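Arabinofuranosidase (Bifidobacterium longum, PDB 2Y2W) hydrolyses terminal non-reducing alpha-L-arabinofuranosyl bonds in branched and debranched arabinans and in arabinoxylan, as a family 51 glycoside hydrolase of plant cell-wall degradation. Local coordinates at residues D378-V386 with L518-T528; R477-A488 with L554-H565. All blocks are in the same frame, centred on the assembly; numbering follows the deposited sequence.

Contact 1: D378-V386 with L518-T528; sequences DIYTAADAV and LHEDDPYRTNT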
loop_
_atom_site.group_PDB
_atom_site.type_symbol
_atom_site.label_atom_id
_atom_site.label_comp_id
_atom_site.label_asym_id
_atom_site.label_seq_id
_atom_site.Cartn_x
_atom_site.Cartn_y
_atom_site.Cartn_z
ATOM N N ASP D 378 25.800 -25.331 -8.354
ATOM C CA ASP D 378 26.296 -26.434 -7.540
ATOM C C ASP D 378 26.535 -27.684 -8.376
ATOM O O ASP D 378 25.703 -28.057 -9.206
ATOM C CB ASP D 378 25.326 -26.740 -6.394
ATOM C CG ASP D 378 25.360 -25.687 -5.295
ATOM O OD1 ASP D 378 26.323 -24.889 -5.240
ATOM O OD2 ASP D 378 24.418 -25.665 -4.473
ATOM N N ILE D 379 27.687 -28.313 -8.151
ATOM C CA ILE D 379 28.066 -29.532 -8.858
ATOM C C ILE D 379 27.780 -30.710 -7.929
ATOM O O ILE D 379 28.437 -30.877 -6.900
ATOM C CB ILE D 379 29.559 -29.506 -9.300
ATOM C CG1 ILE D 379 29.988 -28.100 -9.751
ATOM C CG2 ILE D 379 29.812 -30.511 -10.410
ATOM C CD1 ILE D 379 29.423 -27.647 -11.103
ATOM N N TYR D 380 26.784 -31.515 -8.298
ATOM C CA TYR D 380 26.192 -32.488 -7.382
ATOM C C TYR D 380 26.977 -33.782 -7.222
ATOM O O TYR D 380 27.402 -34.396 -8.200
ATOM C CB TYR D 380 24.748 -32.800 -7.781
ATOM C CG TYR D 380 23.770 -31.681 -7.497
ATOM C CD1 TYR D 380 23.528 -31.253 -6.191
ATOM C CD2 TYR D 380 23.073 -31.064 -8.531
ATOM C CE1 TYR D 380 22.629 -30.232 -5.925
ATOM C CE2 TYR D 380 22.166 -30.041 -8.274
ATOM C CZ TYR D 380 21.952 -29.632 -6.969
ATOM O OH TYR D 380 21.057 -28.624 -6.710
ATOM N N THR D 381 27.140 -34.188 -5.967
ATOM C CA THR D 381 27.843 -35.414 -5.612
ATOM C C THR D 381 26.878 -36.594 -5.587
ATOM O O THR D 381 25.658 -36.405 -5.566
ATOM C CB THR D 381 28.505 -35.294 -4.225
ATOM O OG1 THR D 381 27.500 -35.031 -3.236
ATOM C CG2 THR D 381 29.537 -34.173 -4.210
ATOM N N ALA D 382 27.433 -37.806 -5.581
ATOM C CA ALA D 382 26.641 -39.031 -5.495
ATOM C C ALA D 382 25.711 -39.020 -4.286
ATOM O O ALA D 382 24.604 -39.553 -4.346
ATOM C CB ALA D 382 27.553 -40.247 -5.452
ATOM N N ALA D 383 26.166 -38.402 -3.196
ATOM C CA ALA D 383 25.379 -38.291 -1.969
ATOM C C ALA D 383 24.200 -37.331 -2.125
ATOM O O ALA D 383 23.105 -37.610 -1.636
ATOM C CB ALA D 383 26.264 -37.870 -0.807
ATOM N N ASP D 384 24.431 -36.211 -2.811
ATOM C CA ASP D 384 23.388 -35.212 -3.065
ATOM C C ASP D 384 22.195 -35.819 -3.805
ATOM O O ASP D 384 21.042 -35.492 -3.517
ATOM C CB ASP D 384 23.949 -34.026 -3.857
ATOM C CG ASP D 384 24.970 -33.215 -3.069
ATOM O OD1 ASP D 384 24.878 -33.165 -1.824
ATOM O OD2 ASP D 384 25.869 -32.618 -3.701
ATOM N N ALA D 385 22.491 -36.710 -4.749
ATOM C CA ALA D 385 21.469 -37.406 -5.525
ATOM C C ALA D 385 20.651 -38.370 -4.670
ATOM O O ALA D 385 19.431 -38.457 -4.828
ATOM C CB ALA D 385 22.101 -38.138 -6.688
ATOM N N VAL D 386 21.321 -39.084 -3.765
ATOM C CA VAL D 386 20.656 -40.058 -2.892
ATOM C C VAL D 386 19.692 -39.363 -1.923
ATOM O O VAL D 386 18.625 -39.897 -1.607
ATOM C CB VAL D 386 21.682 -40.956 -2.127
ATOM C CG1 VAL D 386 20.979 -41.924 -1.174
ATOM C CG2 VAL D 386 22.549 -41.736 -3.108
ATOM N N LEU D 518 22.110 -46.326 -7.937
ATOM C CA LEU D 518 22.936 -45.129 -7.866
ATOM C C LEU D 518 23.819 -45.164 -6.628
ATOM O O LEU D 518 23.370 -44.858 -5.521
ATOM C CB LEU D 518 22.095 -43.850 -7.895
ATOM C CG LEU D 518 22.133 -43.019 -9.181
ATOM C CD1 LEU D 518 21.221 -41.819 -9.043
ATOM C CD2 LEU D 518 23.552 -42.566 -9.524
ATOM N N HIS D 519 25.074 -45.556 -6.829
ATOM C CA HIS D 519 26.056 -45.604 -5.755
ATOM C C HIS D 519 27.472 -45.466 -6.286
ATOM O O HIS D 519 27.817 -46.039 -7.320
ATOM C CB HIS D 519 25.935 -46.905 -4.954
ATOM C CG HIS D 519 27.106 -47.167 -4.060
ATOM N ND1 HIS D 519 27.290 -46.510 -2.864
ATOM C CD2 HIS D 519 28.165 -47.998 -4.201
ATOM C CE1 HIS D 519 28.408 -46.932 -2.301
ATOM N NE2 HIS D 519 28.958 -47.836 -3.091
ATOM N N GLU D 520 28.283 -44.701 -5.564
ATOM C CA GLU D 520 29.717 -44.637 -5.810
ATOM C C GLU D 520 30.458 -44.829 -4.491
ATOM O O GLU D 520 30.014 -44.340 -3.447
ATOM C CB GLU D 520 30.108 -43.304 -6.457
ATOM C CG GLU D 520 29.451 -43.020 -7.813
ATOM C CD GLU D 520 29.822 -44.026 -8.894
ATOM O OE1 GLU D 520 31.025 -44.320 -9.062
ATOM O OE2 GLU D 520 28.904 -44.512 -9.589
ATOM N N ASP D 521 31.577 -45.551 -4.541
ATOM C CA ASP D 521 32.398 -45.801 -3.352
ATOM C C ASP D 521 32.854 -44.495 -2.714
ATOM O O ASP D 521 32.881 -44.373 -1.487
ATOM C CB ASP D 521 33.596 -46.692 -3.688
ATOM C CG ASP D 521 33.218 -48.158 -3.808
ATOM O OD1 ASP D 521 32.364 -48.629 -3.023
ATOM O OD2 ASP D 521 33.783 -48.844 -4.686
ATOM N N ASP D 522 33.216 -43.531 -3.557
ATOM C CA ASP D 522 33.408 -42.154 -3.130
ATOM C C ASP D 522 32.063 -41.433 -3.278
ATOM O O ASP D 522 31.651 -41.119 -4.396
ATOM C CB ASP D 522 34.491 -41.474 -3.977
ATOM C CG ASP D 522 34.804 -40.055 -3.516
ATOM O OD1 ASP D 522 34.482 -39.701 -2.360
ATOM O OD2 ASP D 522 35.387 -39.292 -4.314
ATOM N N PRO D 523 31.369 -41.178 -2.150
ATOM C CA PRO D 523 30.062 -40.517 -2.207
ATOM C C PRO D 523 30.165 -39.038 -2.586
ATOM O O PRO D 523 29.142 -38.373 -2.774
ATOM C CB PRO D 523 29.530 -40.671 -0.779
ATOM C CG PRO D 523 30.743 -40.752 0.066
ATOM C CD PRO D 523 31.782 -41.458 -0.762
ATOM N N TYR D 524 31.396 -38.543 -2.695
ATOM C CA TYR D 524 31.662 -37.166 -3.095
ATOM C C TYR D 524 32.021 -37.082 -4.580
ATOM O O TYR D 524 32.401 -36.013 -5.072
ATOM C CB TYR D 524 32.783 -36.566 -2.237
ATOM C CG TYR D 524 32.467 -36.504 -0.756
ATOM C CD1 TYR D 524 32.700 -37.601 0.075
ATOM C CD2 TYR D 524 31.936 -35.347 -0.185
ATOM C CE1 TYR D 524 32.410 -37.550 1.434
ATOM C CE2 TYR D 524 31.643 -35.286 1.176
ATOM C CZ TYR D 524 31.883 -36.391 1.977
ATOM O OH TYR D 524 31.596 -36.339 3.322
ATOM N N ARG D 525 31.899 -38.209 -5.286
ATOM C CA ARG D 525 32.193 -38.266 -6.720
ATOM C C ARG D 525 31.101 -37.552 -7.509
ATOM O O ARG D 525 29.917 -37.643 -7.176
ATOM C CB ARG D 525 32.364 -39.712 -7.198
ATOM C CG ARG D 525 33.285 -39.852 -8.405
ATOM C CD ARG D 525 34.050 -41.171 -8.382
ATOM N NE ARG D 525 33.433 -42.206 -9.212
ATOM C CZ ARG D 525 33.725 -42.420 -10.495
ATOM N NH1 ARG D 525 34.625 -41.667 -11.118
ATOM N NH2 ARG D 525 33.113 -43.390 -11.162
ATOM N N THR D 526 31.510 -36.843 -8.556
ATOM C CA THR D 526 30.637 -35.880 -9.214
ATOM C C THR D 526 30.741 -35.928 -10.739
ATOM O O THR D 526 31.812 -36.194 -11.290
ATOM C CB THR D 526 30.957 -34.446 -8.713
ATOM O OG1 THR D 526 30.873 -34.406 -7.285
ATOM C CG2 THR D 526 29.991 -33.438 -9.281
ATOM N N ASN D 527 29.613 -35.680 -11.406
ATOM C CA ASN D 527 29.589 -35.443 -12.847
ATOM C C ASN D 527 30.009 -34.010 -13.155
ATOM O O ASN D 527 29.476 -33.065 -12.573
ATOM C CB ASN D 527 28.195 -35.714 -13.419
ATOM C CG ASN D 527 27.854 -37.192 -13.466
ATOM O OD1 ASN D 527 28.727 -38.040 -13.650
ATOM N ND2 ASN D 527 26.573 -37.505 -13.312
ATOM N N THR D 528 30.972 -33.856 -14.058
ATOM C CA THR D 528 31.497 -32.537 -14.420
ATOM C C THR D 528 31.362 -32.288 -15.921
ATOM O O THR D 528 31.092 -33.212 -16.683
ATOM C CB THR D 528 32.976 -32.375 -14.000
ATOM O OG1 THR D 528 33.765 -33.412 -14.600
ATOM C CG2 THR D 528 33.123 -32.435 -12.482
#
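Ala382 and Ala383, in the first turn of helix 382-397, give their backbone N-H groups to a type I beta turn running from Asp522 to Arg525, so that a helix N-terminus is covered by a loop of the C-terminal beta domain. Ala382 N donates to Arg525 O (3.0 Å, 136° at the hydrogen), and Ala383 N reaches Pro523 O at 3.0 Å, in the carbonyl plane. The methyl of Ala382 points at the loop, 4.1 Å from Glu520 CG. Thr381 CG2 touches Thr526 OG1 (3.4 Å), the two side chains meeting at a slant, and that hydroxyl donates to Tyr524 O. One layer out, Thr381 and Asp384 form a capping box: Thr381 N points almost straight at Asp384 OD2 (175°), and Asp384 N returns a weak bond to Thr381 OG1, which chi1 of 60° sets between the backbone N and carbonyl carbon. Asp384 OD1 is held by Tyr345 OH. The Tyr380 side chain comes within about 5 Å of that of Trp344, probably important for substrate recognition, while its OH bonds to Val343 O. Within the loop, a salt bridge puts Arg525 NH2 3.1 Å from Glu520 OE1, and NE converges on the same oxygen from the same carboxylate face.

Contact 2: R477-A488 with L554-H565; sequences RTGLLLAVNRDA and LPAISWISVEFH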
loop_
_atom_site.group_PDB
_atom_site.type_symbol
_atom_site.label_atom_id
_atom_site.label_comp_id
_atom_site.label_asym_id
_atom_site.label_seq_id
_atom_site.Cartn_x
_atom_site.Cartn_y
_atom_site.Cartn_z
ATOM N N ARG D 477 -0.823 -53.968 -14.155
ATOM C CA ARG D 477 0.467 -54.641 -13.949
ATOM C C ARG D 477 1.723 -53.773 -14.148
ATOM O O ARG D 477 2.555 -54.076 -15.006
ATOM C CB ARG D 477 0.555 -55.918 -14.808
ATOM C CG ARG D 477 -0.623 -56.883 -14.657
ATOM C CD ARG D 477 -0.408 -58.172 -15.457
ATOM N NE ARG D 477 -0.375 -57.943 -16.903
ATOM C CZ ARG D 477 -0.073 -58.867 -17.814
ATOM N NH1 ARG D 477 0.231 -60.108 -17.446
ATOM N NH2 ARG D 477 -0.072 -58.548 -19.101
ATOM N N THR D 478 1.844 -52.699 -13.363
ATOM C CA THR D 478 3.065 -51.865 -13.297
ATOM C C THR D 478 2.838 -50.542 -12.542
ATOM O O THR D 478 1.974 -49.755 -12.924
ATOM C CB THR D 478 3.715 -51.593 -14.702
ATOM O OG1 THR D 478 4.944 -50.874 -14.540
ATOM C CG2 THR D 478 2.777 -50.809 -15.634
ATOM N N GLY D 479 3.600 -50.291 -11.475
ATOM C CA GLY D 479 4.616 -51.209 -10.962
ATOM C C GLY D 479 5.995 -50.586 -10.822
ATOM O O GLY D 479 6.816 -50.685 -11.736
ATOM N N LEU D 480 6.247 -49.944 -9.679
ATOM C CA LEU D 480 7.561 -49.356 -9.381
ATOM C C LEU D 480 7.871 -49.292 -7.883
ATOM O O LEU D 480 7.021 -48.909 -7.076
ATOM C CB LEU D 480 7.699 -47.957 -10.004
ATOM C CG LEU D 480 8.954 -47.135 -9.671
ATOM C CD1 LEU D 480 10.183 -47.643 -10.416
ATOM C CD2 LEU D 480 8.728 -45.659 -9.959
ATOM N N LEU D 481 9.099 -49.673 -7.534
ATOM C CA LEU D 481 9.623 -49.522 -6.178
ATOM C C LEU D 481 10.872 -48.642 -6.171
ATOM O O LEU D 481 11.822 -48.886 -6.921
ATOM C CB LEU D 481 9.935 -50.888 -5.547
ATOM C CG LEU D 481 10.775 -50.924 -4.259
ATOM C CD1 LEU D 481 9.997 -50.406 -3.055
ATOM C CD2 LEU D 481 11.295 -52.324 -3.981
ATOM N N LEU D 482 10.853 -47.623 -5.317
ATOM C CA LEU D 482 12.007 -46.757 -5.099
ATOM C C LEU D 482 12.455 -46.891 -3.649
ATOM O O LEU D 482 11.638 -46.778 -2.735
ATOM C CB LEU D 482 11.658 -45.296 -5.409
ATOM C CG LEU D 482 11.137 -44.932 -6.803
ATOM C CD1 LEU D 482 10.315 -43.653 -6.749
ATOM C CD2 LEU D 482 12.273 -44.796 -7.802
ATOM N N ALA D 483 13.747 -47.139 -3.443
ATOM C CA ALA D 483 14.293 -47.307 -2.095
ATOM C C ALA D 483 15.652 -46.635 -1.915
ATOM O O ALA D 483 16.445 -46.551 -2.853
ATOM C CB ALA D 483 14.372 -48.786 -1.726
ATOM N N VAL D 484 15.908 -46.165 -0.696
ATOM C CA VAL D 484 17.139 -45.445 -0.369
ATOM C C VAL D 484 17.835 -46.044 0.857
ATOM O O VAL D 484 17.180 -46.439 1.823
ATOM C CB VAL D 484 16.854 -43.922 -0.167
ATOM C CG1 VAL D 484 17.878 -43.265 0.755
ATOM C CG2 VAL D 484 16.830 -43.206 -1.510
ATOM N N ASN D 485 19.164 -46.125 0.793
ATOM C CA ASN D 485 19.985 -46.501 1.943
ATOM C C ASN D 485 20.672 -45.270 2.531
ATOM O O ASN D 485 21.522 -44.654 1.882
ATOM C CB ASN D 485 21.019 -47.565 1.555
ATOM C CG ASN D 485 21.791 -48.104 2.753
ATOM O OD1 ASN D 485 21.297 -48.100 3.884
ATOM N ND2 ASN D 485 23.007 -48.573 2.507
ATOM N N ARG D 486 20.297 -44.921 3.760
ATOM C CA ARG D 486 20.753 -43.683 4.398
ATOM C C ARG D 486 22.012 -43.830 5.262
ATOM O O ARG D 486 22.623 -42.828 5.638
ATOM C CB ARG D 486 19.618 -43.041 5.206
ATOM C CG ARG D 486 18.506 -42.459 4.346
ATOM C CD ARG D 486 17.513 -41.649 5.162
ATOM N NE ARG D 486 16.508 -42.484 5.815
ATOM C CZ ARG D 486 15.450 -42.016 6.473
ATOM N NH1 ARG D 486 15.244 -40.709 6.576
ATOM N NH2 ARG D 486 14.593 -42.860 7.031
ATOM N N ASP D 487 22.393 -45.070 5.571
ATOM C CA ASP D 487 23.617 -45.346 6.329
ATOM C C ASP D 487 24.837 -44.929 5.510
ATOM O O ASP D 487 24.902 -45.187 4.307
ATOM C CB ASP D 487 23.698 -46.831 6.702
ATOM C CG ASP D 487 24.712 -47.115 7.810
ATOM O OD1 ASP D 487 25.882 -46.685 7.699
ATOM O OD2 ASP D 487 24.336 -47.791 8.791
ATOM N N ALA D 488 25.798 -44.290 6.172
ATOM C CA ALA D 488 26.950 -43.694 5.491
ATOM C C ALA D 488 28.165 -44.618 5.348
ATOM O O ALA D 488 29.035 -44.374 4.506
ATOM C CB ALA D 488 27.348 -42.389 6.169
ATOM N N LEU D 554 22.161 -53.265 -1.019
ATOM C CA LEU D 554 22.291 -51.812 -1.106
ATOM C C LEU D 554 23.481 -51.298 -0.293
ATOM O O LEU D 554 23.434 -51.288 0.940
ATOM C CB LEU D 554 20.992 -51.116 -0.675
ATOM C CG LEU D 554 19.952 -50.794 -1.757
ATOM C CD1 LEU D 554 19.277 -52.047 -2.306
ATOM C CD2 LEU D 554 18.909 -49.824 -1.219
ATOM N N PRO D 555 24.554 -50.868 -0.988
ATOM C CA PRO D 555 25.748 -50.330 -0.333
ATOM C C PRO D 555 25.450 -49.035 0.420
ATOM O O PRO D 555 24.402 -48.422 0.204
ATOM C CB PRO D 555 26.701 -50.050 -1.504
ATOM C CG PRO D 555 26.184 -50.865 -2.636
ATOM C CD PRO D 555 24.701 -50.889 -2.454
ATOM N N ALA D 556 26.365 -48.636 1.300
ATOM C CA ALA D 556 26.222 -47.401 2.065
ATOM C C ALA D 556 26.063 -46.202 1.132
ATOM O O ALA D 556 26.861 -46.019 0.208
ATOM C CB ALA D 556 27.417 -47.212 2.984
ATOM N N ILE D 557 25.030 -45.397 1.386
ATOM C CA ILE D 557 24.662 -44.251 0.537
ATOM C C ILE D 557 24.324 -44.706 -0.888
ATOM O O ILE D 557 25.175 -44.686 -1.782
ATOM C CB ILE D 557 25.747 -43.124 0.521
ATOM C CG1 ILE D 557 26.210 -42.788 1.943
ATOM C CG2 ILE D 557 25.217 -41.872 -0.184
ATOM C CD1 ILE D 557 27.537 -42.044 2.017
ATOM N N SER D 558 23.075 -45.126 -1.080
ATOM C CA SER D 558 22.607 -45.615 -2.378
ATOM C C SER D 558 21.099 -45.459 -2.565
ATOM O O SER D 558 20.321 -45.622 -1.622
ATOM C CB SER D 558 23.016 -47.078 -2.591
ATOM O OG SER D 558 22.470 -47.917 -1.588
ATOM N N TRP D 559 20.708 -45.138 -3.797
ATOM C CA TRP D 559 19.307 -45.055 -4.198
ATOM C C TRP D 559 19.007 -46.177 -5.184
ATOM O O TRP D 559 19.800 -46.449 -6.090
ATOM C CB TRP D 559 19.012 -43.687 -4.822
ATOM C CG TRP D 559 17.712 -43.604 -5.579
ATOM C CD1 TRP D 559 16.473 -43.373 -5.057
ATOM C CD2 TRP D 559 17.532 -43.739 -6.994
ATOM N NE1 TRP D 559 15.531 -43.361 -6.058
ATOM C CE2 TRP D 559 16.154 -43.583 -7.257
ATOM C CE3 TRP D 559 18.401 -43.980 -8.066
ATOM C CZ2 TRP D 559 15.623 -43.662 -8.547
ATOM C CZ3 TRP D 559 17.871 -44.055 -9.351
ATOM C CH2 TRP D 559 16.494 -43.897 -9.578
ATOM N N ILE D 560 17.862 -46.826 -5.002
ATOM C CA ILE D 560 17.481 -47.952 -5.846
ATOM C C ILE D 560 16.144 -47.709 -6.547
ATOM O O ILE D 560 15.231 -47.102 -5.978
ATOM C CB ILE D 560 17.473 -49.294 -5.040
ATOM C CG1 ILE D 560 18.266 -50.374 -5.772
ATOM C CG2 ILE D 560 16.060 -49.776 -4.719
ATOM C CD1 ILE D 560 19.764 -50.218 -5.650
ATOM N N SER D 561 16.055 -48.166 -7.794
ATOM C CA SER D 561 14.797 -48.164 -8.535
ATOM C C SER D 561 14.590 -49.514 -9.207
ATOM O O SER D 561 15.463 -49.996 -9.933
ATOM C CB SER D 561 14.760 -47.040 -9.573
ATOM O OG SER D 561 15.689 -47.263 -10.619
ATOM N N VAL D 562 13.433 -50.117 -8.949
ATOM C CA VAL D 562 13.082 -51.412 -9.529
ATOM C C VAL D 562 11.641 -51.420 -10.039
ATOM O O VAL D 562 10.692 -51.233 -9.273
ATOM C CB VAL D 562 13.383 -52.598 -8.549
ATOM C CG1 VAL D 562 13.081 -52.220 -7.105
ATOM C CG2 VAL D 562 12.642 -53.873 -8.958
ATOM N N GLU D 563 11.505 -51.616 -11.348
ATOM C CA GLU D 563 10.209 -51.686 -12.019
ATOM C C GLU D 563 9.733 -53.135 -12.059
ATOM O O GLU D 563 10.530 -54.043 -12.297
ATOM C CB GLU D 563 10.319 -51.132 -13.445
ATOM C CG GLU D 563 10.797 -49.680 -13.524
ATOM C CD GLU D 563 11.136 -49.226 -14.937
ATOM O OE1 GLU D 563 10.403 -49.585 -15.884
ATOM O OE2 GLU D 563 12.140 -48.498 -15.098
ATOM N N PHE D 564 8.440 -53.350 -11.823
ATOM C CA PHE D 564 7.878 -54.704 -11.789
ATOM C C PHE D 564 6.504 -54.826 -12.455
ATOM O O PHE D 564 5.762 -53.847 -12.559
ATOM C CB PHE D 564 7.836 -55.248 -10.350
ATOM C CG PHE D 564 7.063 -54.384 -9.383
ATOM C CD1 PHE D 564 5.692 -54.554 -9.216
ATOM C CD2 PHE D 564 7.713 -53.416 -8.622
ATOM C CE1 PHE D 564 4.977 -53.765 -8.318
ATOM C CE2 PHE D 564 7.004 -52.624 -7.720
ATOM C CZ PHE D 564 5.635 -52.798 -7.569
ATOM N N HIS D 565 6.185 -56.041 -12.904
ATOM C CA HIS D 565 4.897 -56.348 -13.536
ATOM C C HIS D 565 4.487 -57.799 -13.298
ATOM O O HIS D 565 3.353 -58.076 -12.903
ATOM C CB HIS D 565 4.931 -56.049 -15.041
ATOM C CG HIS D 565 6.150 -56.567 -15.741
ATOM N ND1 HIS D 565 6.211 -57.826 -16.298
ATOM C CD2 HIS D 565 7.351 -55.990 -15.983
ATOM C CE1 HIS D 565 7.399 -58.005 -16.848
ATOM N NE2 HIS D 565 8.110 -56.906 -16.671
#
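Leu481 and Val562 extend together from the same face of the sheet, with Leu481 CD2 3.6 Å from Val562 CG1; next to them Ala483 CB meets Ile560 CG2. The strands that carry them, 478-485 and 558-564, are antiparallel neighbours in the C-terminal beta domain, the beta-sandwich that accompanies the barrel in family 51 enzymes, away from the catalytic site; their axes approach to 4.5 Å at 163°. On the other face Trp559 takes two neighbours: Val484 CG2 touches its edge in plane at CD1 (3.6 Å), and Leu482 CD2 approaches CZ2 obliquely. With chi1 at 57°, Phe564 CG stands between its own backbone N and carbonyl carbon, which brings the ring over Gly479, whose CA makes a CH-pi contact 3.9 Å from the centroid; a cis peptide precedes this glycine. Reciprocal N-H...O bonds join the pairs Leu481-Val562 and Ala483-Ile560. At the polar end Asn485 N donates to Ser558 O (2.7 Å, 176°). Pro555 O is gripped twice: Asn485 ND2 comes from above the carbonyl plane at 2.7 Å, and Ser558 OG lies in that plane. Beyond this, Ile557 N makes a weak bond to Asp487 O. Strand 462-473 flanks strand 478-485, strand 512-518 pairs with 558-564, and helix 431-440 packs on Leu480 and Trp559.

Overall arrangement
Contact 2 is the more buried pairing, two strands in the mixed sheet of the beta domain; contact 1 is partly buried and joins a loop of that same domain to the start of helix 382-397, with Tyr380 near Trp344, probably a substrate-recognition residue. The larger interface, 989 Å² against 477 Å², combines regular backbone bonding with apolar packing on both faces, whereas the smaller is joined by two backbone bonds and packing round Ala382, Pro523 and Thr526, a capping box and a salt bridge each shaping one side. Their centres are about 17 Å apart, yet they touch: Leu518 N probably bonds to Trp559 O (3.0 Å), and His519 ND1 to Ile557 O. Strand 512-518, paired with 558-564, runs straight into contact 1's loop.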